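Local coordinates for protein exotoxin A (Pseudomonas aeruginosa, PDB 1IKP) that transfers ADP-ribose from NAD, as a three-domain bacterial toxin whose host target is elongation factor 2, at residues L75-Y89 and M129-L141. The protein carries 2 engineered substitutions. Sequence-based numbering, arbitrary orientation.
Sequences LEGGVEPNKPVRYSY and MSPIYTIEMGDEL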
ATOM      1  N   LEU A  75     -16.492  11.186  -9.236  1.00 12.20           N
ATOM      2  CA  LEU A  75     -16.383  10.009 -10.071  1.00 12.57           C
ATOM      3  C   LEU A  75     -17.264   8.929  -9.503  1.00 13.25           C
ATOM      4  O   LEU A  75     -17.364   8.781  -8.289  1.00 15.31           O
ATOM      5  CB  LEU A  75     -14.954   9.472 -10.062  1.00 14.31           C
ATOM      6  CG  LEU A  75     -13.830  10.393 -10.463  1.00 17.49           C
ATOM      7  CD1 LEU A  75     -12.504   9.669 -10.259  1.00 21.82           C
ATOM      8  CD2 LEU A  75     -14.020  10.798 -11.913  1.00 20.33           C
ATOM      9  N   GLU A  76     -17.944   8.204 -10.370  1.00 13.23           N
ATOM     10  CA  GLU A  76     -18.697   7.077  -9.869  1.00 13.93           C
ATOM     11  C   GLU A  76     -18.862   6.074 -10.972  1.00 13.14           C
ATOM     12  O   GLU A  76     -18.877   6.417 -12.144  1.00 14.91           O
ATOM     13  CB  GLU A  76     -20.022   7.505  -9.282  1.00 17.23           C
ATOM     14  CG  GLU A  76     -21.086   7.839 -10.233  1.00 22.97           C
ATOM     15  CD  GLU A  76     -22.441   7.736  -9.549  1.00 26.55           C
ATOM     16  OE1 GLU A  76     -22.590   8.288  -8.433  1.00 25.45           O
ATOM     17  OE2 GLU A  76     -23.349   7.098 -10.112  1.00 28.55           O
ATOM     18  N   GLY A  77     -18.930   4.804 -10.610  1.00  9.53           N
ATOM     19  CA  GLY A  77     -19.095   3.808 -11.639  1.00 10.69           C
ATOM     20  C   GLY A  77     -18.930   2.409 -11.100  1.00  8.37           C
ATOM     21  O   GLY A  77     -18.975   2.176  -9.882  1.00 10.95           O
ATOM     22  N   GLY A  78     -18.731   1.495 -12.033  1.00  7.71           N
ATOM     23  CA  GLY A  78     -18.579   0.103 -11.651  1.00 11.56           C
ATOM     24  C   GLY A  78     -19.636  -0.765 -12.292  1.00 11.99           C
ATOM     25  O   GLY A  78     -20.563  -0.291 -12.943  1.00 10.28           O
ATOM     26  N   VAL A  79     -19.476  -2.067 -12.118  1.00 14.03           N
ATOM     27  CA  VAL A  79     -20.406  -3.041 -12.669  1.00 14.02           C
ATOM     28  C   VAL A  79     -21.499  -3.480 -11.695  1.00 13.76           C
ATOM     29  O   VAL A  79     -22.592  -3.850 -12.121  1.00 13.55           O
ATOM     30  CB  VAL A  79     -19.621  -4.266 -13.165  1.00 13.41           C
ATOM     31  CG1 VAL A  79     -19.047  -5.042 -11.976  1.00 13.68           C
ATOM     32  CG2 VAL A  79     -20.523  -5.166 -14.024  1.00 12.92           C
ATOM     33  N   GLU A  80     -21.221  -3.423 -10.402  1.00 15.29           N
ATOM     34  CA  GLU A  80     -22.169  -3.864  -9.384  1.00 17.78           C
ATOM     35  C   GLU A  80     -23.309  -2.869  -9.259  1.00 17.33           C
ATOM     36  O   GLU A  80     -23.090  -1.680  -9.070  1.00 20.78           O
ATOM     37  CB  GLU A  80     -21.453  -4.034  -8.040  1.00 24.39           C
ATOM     38  CG  GLU A  80     -21.771  -5.340  -7.337  1.00 36.80           C
ATOM     39  CD  GLU A  80     -21.001  -6.501  -7.933  1.00 41.65           C
ATOM     40  OE1 GLU A  80     -21.397  -7.663  -7.705  1.00 44.59           O
ATOM     41  OE2 GLU A  80     -19.988  -6.247  -8.623  1.00 45.66           O
ATOM     42  N   PRO A  81     -24.551  -3.346  -9.335  1.00 13.70           N
ATOM     43  CA  PRO A  81     -25.748  -2.499  -9.253  1.00 16.15           C
ATOM     44  C   PRO A  81     -26.226  -1.780  -7.972  1.00 17.62           C
ATOM     45  O   PRO A  81     -26.749  -0.670  -8.027  1.00 22.35           O
ATOM     46  CB  PRO A  81     -26.837  -3.412  -9.828  1.00 14.24           C
ATOM     47  CG  PRO A  81     -26.413  -4.769  -9.347  1.00 14.65           C
ATOM     48  CD  PRO A  81     -24.902  -4.757  -9.611  1.00 13.24           C
ATOM     49  N   ASN A  82     -26.000  -2.349  -6.814  1.00 21.82           N
ATOM     50  CA  ASN A  82     -26.478  -1.672  -5.588  1.00 22.17           C
ATOM     51  C   ASN A  82     -25.519  -0.643  -4.962  1.00 25.59           C
ATOM     52  O   ASN A  82     -25.993   0.334  -4.387  1.00 22.95           O
ATOM     53  CB  ASN A  82     -26.852  -2.736  -4.544  1.00 21.46           C
ATOM     54  CG  ASN A  82     -27.998  -3.581  -5.015  1.00 16.10           C
ATOM     55  OD1 ASN A  82     -29.110  -3.083  -5.202  1.00 15.57           O
ATOM     56  ND2 ASN A  82     -27.737  -4.866  -5.203  1.00 18.34           N
ATOM     57  N   LYS A  83     -24.207  -0.827  -5.063  1.00 27.66           N
ATOM     58  CA  LYS A  83     -23.316   0.117  -4.412  1.00 30.97           C
ATOM     59  C   LYS A  83     -22.224   0.667  -5.340  1.00 19.21           C
ATOM     60  O   LYS A  83     -21.120   0.137  -5.459  1.00 20.10           O
ATOM     61  CB  LYS A  83     -22.784  -0.543  -3.131  1.00 53.02           C
ATOM     62  CG  LYS A  83     -23.816  -1.419  -2.438  1.00 57.53           C
ATOM     63  CD  LYS A  83     -23.686  -1.390  -0.918  1.00 60.78           C
ATOM     64  CE  LYS A  83     -24.835  -2.112  -0.209  1.00 20.00           C
ATOM     65  NZ  LYS A  83     -24.753  -1.948   1.269  1.00 20.00           N
ATOM     66  N   PRO A  84     -22.596   1.778  -6.007  1.00 20.14           N
ATOM     67  CA  PRO A  84     -21.647   2.405  -6.936  1.00 16.27           C
ATOM     68  C   PRO A  84     -20.290   2.690  -6.285  1.00 12.91           C
ATOM     69  O   PRO A  84     -20.270   3.016  -5.105  1.00 12.92           O
ATOM     70  CB  PRO A  84     -22.355   3.715  -7.334  1.00 21.83           C
ATOM     71  CG  PRO A  84     -23.781   3.475  -7.002  1.00 22.02           C
ATOM     72  CD  PRO A  84     -23.786   2.724  -5.711  1.00 21.77           C
ATOM     73  N   VAL A  85     -19.257   2.523  -6.998  1.00 10.57           N
ATOM     74  CA  VAL A  85     -17.969   2.970  -6.452  1.00 10.50           C
ATOM     75  C   VAL A  85     -17.992   4.496  -6.638  1.00 10.66           C
ATOM     76  O   VAL A  85     -18.328   4.977  -7.725  1.00 11.70           O
ATOM     77  CB  VAL A  85     -16.793   2.348  -7.218  1.00  9.77           C
ATOM     78  CG1 VAL A  85     -15.497   2.749  -6.540  1.00 12.23           C
ATOM     79  CG2 VAL A  85     -16.919   0.810  -7.206  1.00 12.63           C
ATOM     80  N   ARG A  86     -17.667   5.243  -5.588  1.00 10.22           N
ATOM     81  CA  ARG A  86     -17.747   6.698  -5.642  1.00 11.55           C
ATOM     82  C   ARG A  86     -16.548   7.393  -5.023  1.00  9.46           C
ATOM     83  O   ARG A  86     -16.079   7.011  -3.951  1.00 11.28           O
ATOM     84  CB  ARG A  86     -18.995   7.183  -4.880  1.00 14.85           C
ATOM     85  CG  ARG A  86     -20.320   6.762  -5.473  1.00 14.88           C
ATOM     86  CD  ARG A  86     -21.433   7.652  -4.895  1.00 19.78           C
ATOM     87  NE  ARG A  86     -22.681   7.527  -5.652  1.00 19.82           N
ATOM     88  CZ  ARG A  86     -23.717   6.786  -5.285  1.00 24.27           C
ATOM     89  NH1 ARG A  86     -23.686   6.082  -4.159  1.00 26.28           N
ATOM     90  NH2 ARG A  86     -24.797   6.756  -6.054  1.00 23.70           N
ATOM     91  N   TYR A  87     -16.099   8.458  -5.679  1.00  9.97           N
ATOM     92  CA  TYR A  87     -14.987   9.270  -5.208  1.00  9.99           C
ATOM     93  C   TYR A  87     -15.269  10.736  -5.517  1.00 10.79           C
ATOM     94  O   TYR A  87     -16.102  11.057  -6.376  1.00 10.84           O
ATOM     95  CB  TYR A  87     -13.663   8.924  -5.913  1.00 11.04           C
ATOM     96  CG  TYR A  87     -13.233   7.497  -5.793  1.00  7.69           C
ATOM     97  CD1 TYR A  87     -13.368   6.613  -6.856  1.00  8.75           C
ATOM     98  CD2 TYR A  87     -12.679   7.030  -4.591  1.00 10.36           C
ATOM     99  CE1 TYR A  87     -12.967   5.280  -6.726  1.00  7.75           C
ATOM    100  CE2 TYR A  87     -12.265   5.704  -4.458  1.00  9.12           C
ATOM    101  CZ  TYR A  87     -12.421   4.851  -5.522  1.00  7.99           C
ATOM    102  OH  TYR A  87     -12.053   3.522  -5.392  1.00 10.31           O
ATOM    103  N   SER A  88     -14.582  11.625  -4.810  1.00 11.87           N
ATOM    104  CA  SER A  88     -14.697  13.048  -5.072  1.00 11.77           C
ATOM    105  C   SER A  88     -13.331  13.708  -4.908  1.00 11.96           C
ATOM    106  O   SER A  88     -12.702  13.595  -3.857  1.00 13.05           O
ATOM    107  CB  SER A  88     -15.703  13.721  -4.136  1.00 11.01           C
ATOM    108  OG  SER A  88     -15.856  15.095  -4.534  1.00 15.48           O
ATOM    109  N   TYR A  89     -12.893  14.390  -5.960  1.00 11.89           N
ATOM    110  CA  TYR A  89     -11.609  15.101  -5.955  1.00 10.87           C
ATOM    111  C   TYR A  89     -11.879  16.594  -5.858  1.00 12.35           C
ATOM    112  O   TYR A  89     -12.616  17.145  -6.673  1.00 14.05           O
ATOM    113  CB  TYR A  89     -10.846  14.828  -7.255  1.00 11.35           C
ATOM    114  CG  TYR A  89      -9.602  15.678  -7.414  1.00 11.37           C
ATOM    115  CD1 TYR A  89      -8.566  15.605  -6.487  1.00 10.89           C
ATOM    116  CD2 TYR A  89      -9.467  16.557  -8.478  1.00 12.33           C
ATOM    117  CE1 TYR A  89      -7.412  16.397  -6.623  1.00 12.47           C
ATOM    118  CE2 TYR A  89      -8.325  17.348  -8.618  1.00 13.54           C
ATOM    119  CZ  TYR A  89      -7.308  17.258  -7.680  1.00 15.71           C
ATOM    120  OH  TYR A  89      -6.187  18.063  -7.788  1.00 16.58           O
ATOM    121  N   MET A 129      -1.833  16.738  -9.260  1.00 23.23           N
ATOM    122  CA  MET A 129      -2.337  15.434  -9.672  1.00 25.65           C
ATOM    123  C   MET A 129      -3.208  14.898  -8.558  1.00 23.01           C
ATOM    124  O   MET A 129      -2.836  14.950  -7.386  1.00 21.68           O
ATOM    125  CB  MET A 129      -1.202  14.447  -9.883  1.00 38.05           C
ATOM    126  CG  MET A 129       0.085  15.069 -10.331  1.00 46.95           C
ATOM    127  SD  MET A 129       1.353  13.816 -10.352  1.00 51.97           S
ATOM    128  CE  MET A 129       1.530  13.565 -12.137  1.00 53.44           C
ATOM    129  N   SER A 130      -4.373  14.384  -8.932  1.00 16.43           N
ATOM    130  CA  SER A 130      -5.306  13.803  -7.988  1.00 14.43           C
ATOM    131  C   SER A 130      -4.815  12.422  -7.573  1.00 11.93           C
ATOM    132  O   SER A 130      -3.830  11.925  -8.086  1.00 11.63           O
ATOM    133  CB  SER A 130      -6.661  13.541  -8.673  1.00 11.88           C
ATOM    134  OG  SER A 130      -6.585  12.418  -9.579  1.00 10.35           O
ATOM    135  N   PRO A 131      -5.493  11.828  -6.588  1.00 12.36           N
ATOM    136  CA  PRO A 131      -5.139  10.479  -6.173  1.00 10.81           C
ATOM    137  C   PRO A 131      -5.490   9.610  -7.408  1.00 10.79           C
ATOM    138  O   PRO A 131      -6.201  10.049  -8.339  1.00 10.39           O
ATOM    139  CB  PRO A 131      -6.152  10.192  -5.076  1.00 11.23           C
ATOM    140  CG  PRO A 131      -6.314  11.498  -4.399  1.00 11.26           C
ATOM    141  CD  PRO A 131      -6.345  12.489  -5.573  1.00 13.13           C
ATOM    142  N   ILE A 132      -4.977   8.386  -7.413  1.00  9.99           N
ATOM    143  CA  ILE A 132      -5.286   7.392  -8.434  1.00  9.64           C
ATOM    144  C   ILE A 132      -6.490   6.621  -7.856  1.00  9.93           C
ATOM    145  O   ILE A 132      -6.389   6.018  -6.787  1.00 10.48           O
ATOM    146  CB  ILE A 132      -4.100   6.458  -8.661  1.00  9.55           C
ATOM    147  CG1 ILE A 132      -2.899   7.290  -9.128  1.00 13.30           C
ATOM    148  CG2 ILE A 132      -4.469   5.380  -9.679  1.00 13.60           C
ATOM    149  CD1 ILE A 132      -1.605   6.528  -9.232  1.00 15.12           C
ATOM    150  N   TYR A 133      -7.615   6.674  -8.556  1.00  9.59           N
ATOM    151  CA  TYR A 133      -8.855   6.052  -8.097  1.00  9.93           C
ATOM    152  C   TYR A 133      -9.095   4.721  -8.791  1.00  9.05           C
ATOM    153  O   TYR A 133      -8.882   4.594  -9.991  1.00 11.05           O
ATOM    154  CB  TYR A 133     -10.037   6.999  -8.347  1.00  8.32           C
ATOM    155  CG  TYR A 133      -9.907   8.333  -7.645  1.00  8.25           C
ATOM    156  CD1 TYR A 133     -10.079   8.458  -6.267  1.00  9.08           C
ATOM    157  CD2 TYR A 133      -9.635   9.484  -8.381  1.00  9.70           C
ATOM    158  CE1 TYR A 133      -9.993   9.707  -5.635  1.00 10.02           C
ATOM    159  CE2 TYR A 133      -9.543  10.707  -7.768  1.00  9.76           C
ATOM    160  CZ  TYR A 133      -9.729  10.827  -6.405  1.00 11.01           C
ATOM    161  OH  TYR A 133      -9.686  12.061  -5.813  1.00 11.61           O
ATOM    162  N   THR A 134      -9.518   3.713  -8.027  1.00  9.19           N
ATOM    163  CA  THR A 134      -9.770   2.402  -8.609  1.00  8.87           C
ATOM    164  C   THR A 134     -11.287   2.065  -8.665  1.00  8.60           C
ATOM    165  O   THR A 134     -11.985   2.132  -7.653  1.00  9.17           O
ATOM    166  CB  THR A 134      -9.035   1.319  -7.794  1.00  8.80           C
ATOM    167  OG1 THR A 134      -7.623   1.534  -7.894  1.00  8.92           O
ATOM    168  CG2 THR A 134      -9.358  -0.078  -8.323  1.00 10.83           C
ATOM    169  N   ILE A 135     -11.771   1.676  -9.844  1.00  9.15           N
ATOM    170  CA  ILE A 135     -13.190   1.313 -10.034  1.00  8.43           C
ATOM    171  C   ILE A 135     -13.342  -0.085 -10.597  1.00  9.59           C
ATOM    172  O   ILE A 135     -12.911  -0.368 -11.708  1.00  9.43           O
ATOM    173  CB  ILE A 135     -13.902   2.347 -10.946  1.00 10.12           C
ATOM    174  CG1 ILE A 135     -13.822   3.728 -10.292  1.00 11.86           C
ATOM    175  CG2 ILE A 135     -15.370   1.938 -11.147  1.00  8.74           C
ATOM    176  CD1 ILE A 135     -14.437   4.861 -11.119  1.00 10.92           C
ATOM    177  N   GLU A 136     -13.979  -0.956  -9.807  1.00  9.52           N
ATOM    178  CA  GLU A 136     -14.194  -2.347 -10.171  1.00 10.41           C
ATOM    179  C   GLU A 136     -15.154  -2.535 -11.334  1.00 10.65           C
ATOM    180  O   GLU A 136     -16.296  -2.077 -11.265  1.00 12.65           O
ATOM    181  CB  GLU A 136     -14.718  -3.099  -8.952  1.00 11.09           C
ATOM    182  CG  GLU A 136     -14.852  -4.590  -9.163  1.00 10.54           C
ATOM    183  CD  GLU A 136     -13.534  -5.258  -9.566  1.00 14.11           C
ATOM    184  OE1 GLU A 136     -12.464  -4.709  -9.237  1.00 11.38           O
ATOM    185  OE2 GLU A 136     -13.563  -6.339 -10.184  1.00 12.18           O
ATOM    186  N   MET A 137     -14.727  -3.254 -12.364  1.00 11.25           N
ATOM    187  CA  MET A 137     -15.546  -3.468 -13.544  1.00 12.30           C
ATOM    188  C   MET A 137     -15.910  -4.902 -13.858  1.00 13.80           C
ATOM    189  O   MET A 137     -16.951  -5.176 -14.466  1.00 12.12           O
ATOM    190  CB  MET A 137     -14.869  -2.869 -14.792  1.00 10.90           C
ATOM    191  CG  MET A 137     -14.660  -1.351 -14.677  1.00 11.41           C
ATOM    192  SD  MET A 137     -16.236  -0.431 -14.715  1.00 10.95           S
ATOM    193  CE  MET A 137     -17.426  -1.583 -14.121  1.00 23.15           C
ATOM    194  N   GLY A 138     -15.096  -5.843 -13.399  1.00 14.71           N
ATOM    195  CA  GLY A 138     -15.353  -7.213 -13.797  1.00 14.65           C
ATOM    196  C   GLY A 138     -14.705  -7.406 -15.163  1.00 14.92           C
ATOM    197  O   GLY A 138     -14.542  -6.461 -15.968  1.00 13.96           O
ATOM    198  N   ASP A 139     -14.342  -8.649 -15.467  1.00 15.72           N
ATOM    199  CA  ASP A 139     -13.672  -8.967 -16.704  1.00 19.08           C
ATOM    200  C   ASP A 139     -14.388  -8.600 -17.992  1.00 16.90           C
ATOM    201  O   ASP A 139     -13.793  -8.061 -18.913  1.00 18.44           O
ATOM    202  CB  ASP A 139     -13.372 -10.470 -16.751  1.00 23.36           C
ATOM    203  CG  ASP A 139     -11.890 -10.778 -16.717  1.00 29.63           C
ATOM    204  OD1 ASP A 139     -11.128 -10.152 -17.475  1.00 31.34           O
ATOM    205  OD2 ASP A 139     -11.488 -11.672 -15.940  1.00 32.00           O
ATOM    206  N   GLU A 140     -15.674  -8.915 -18.079  1.00 16.38           N
ATOM    207  CA  GLU A 140     -16.395  -8.668 -19.312  1.00 16.45           C
ATOM    208  C   GLU A 140     -16.596  -7.184 -19.618  1.00 15.06           C
ATOM    209  O   GLU A 140     -16.440  -6.755 -20.762  1.00 15.86           O
ATOM    210  CB  GLU A 140     -17.724  -9.414 -19.283  1.00 19.57           C
ATOM    211  CG  GLU A 140     -18.408  -9.476 -20.627  1.00 21.10           C
ATOM    212  CD  GLU A 140     -17.548 -10.081 -21.736  1.00 27.44           C
ATOM    213  OE1 GLU A 140     -16.900 -11.122 -21.503  1.00 28.72           O
ATOM    214  OE2 GLU A 140     -17.537  -9.516 -22.852  1.00 28.14           O
ATOM    215  N   LEU A 141     -16.926  -6.400 -18.601  1.00 13.41           N
ATOM    216  CA  LEU A 141     -17.077  -4.974 -18.842  1.00 13.11           C
ATOM    217  C   LEU A 141     -15.731  -4.350 -19.204  1.00 14.04           C
ATOM    218  O   LEU A 141     -15.684  -3.432 -20.002  1.00 13.15           O
ATOM    219  CB  LEU A 141     -17.711  -4.288 -17.635  1.00 12.58           C
ATOM    220  CG  LEU A 141     -17.962  -2.768 -17.683  1.00 12.47           C
ATOM    221  CD1 LEU A 141     -18.614  -2.321 -18.983  1.00 14.79           C
ATOM    222  CD2 LEU A 141     -18.843  -2.431 -16.493  1.00 11.09           C
TER
HETATM  223  O   HOH W   1     -18.377  -2.481  -9.229  1.00 14.01           O
HETATM  224  O   HOH W   2     -10.240  12.122  -3.178  1.00 16.89           O
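Tyr87 and Tyr133 meet where strand 85-89 runs nearly antiparallel (162°) to strand 132-136, the axes 7.6 Å apart, one strand in each of two facing sheets. The two phenol side chains lie alongside one another, pointing opposite ways, their ring planes at 35°. Each ring receives the other's methylene: Tyr133 CB lies over the Tyr87 face, 4.0 Å from its centroid, and Tyr87 CB sits off-centre on the Tyr133 ring. Tyrosine suits this interior: its ring offers an apolar face while Tyr87 OH donates to a backbone carbonyl, Thr134 O (2.7 Å), and also bonds His249 N. Water joins Tyr133 OH to Ser88 O. Leu75 CD1 packs against Tyr133 CD2 (3.4 Å). Tyr89, its ring beside its own carbonyl carbon (chi1 172°), presents one face to Ser130 CB (3.6 Å from the centroid); its OH bonds Glu119 and Gln92. Beta-branched Ile135 lays CG2 against Gly78 N (3.5 Å), near Val85 CB. Gly78, with no beta carbon to crowd Glu136 O, brings CA to 3.2 Å from it; Val79 N (3.3 Å) and a water shared with Glu80 N bond this oxygen. Cohesion in this concanavalin-like sandwich is thus mainly apolar and aromatic, with few directional bonds.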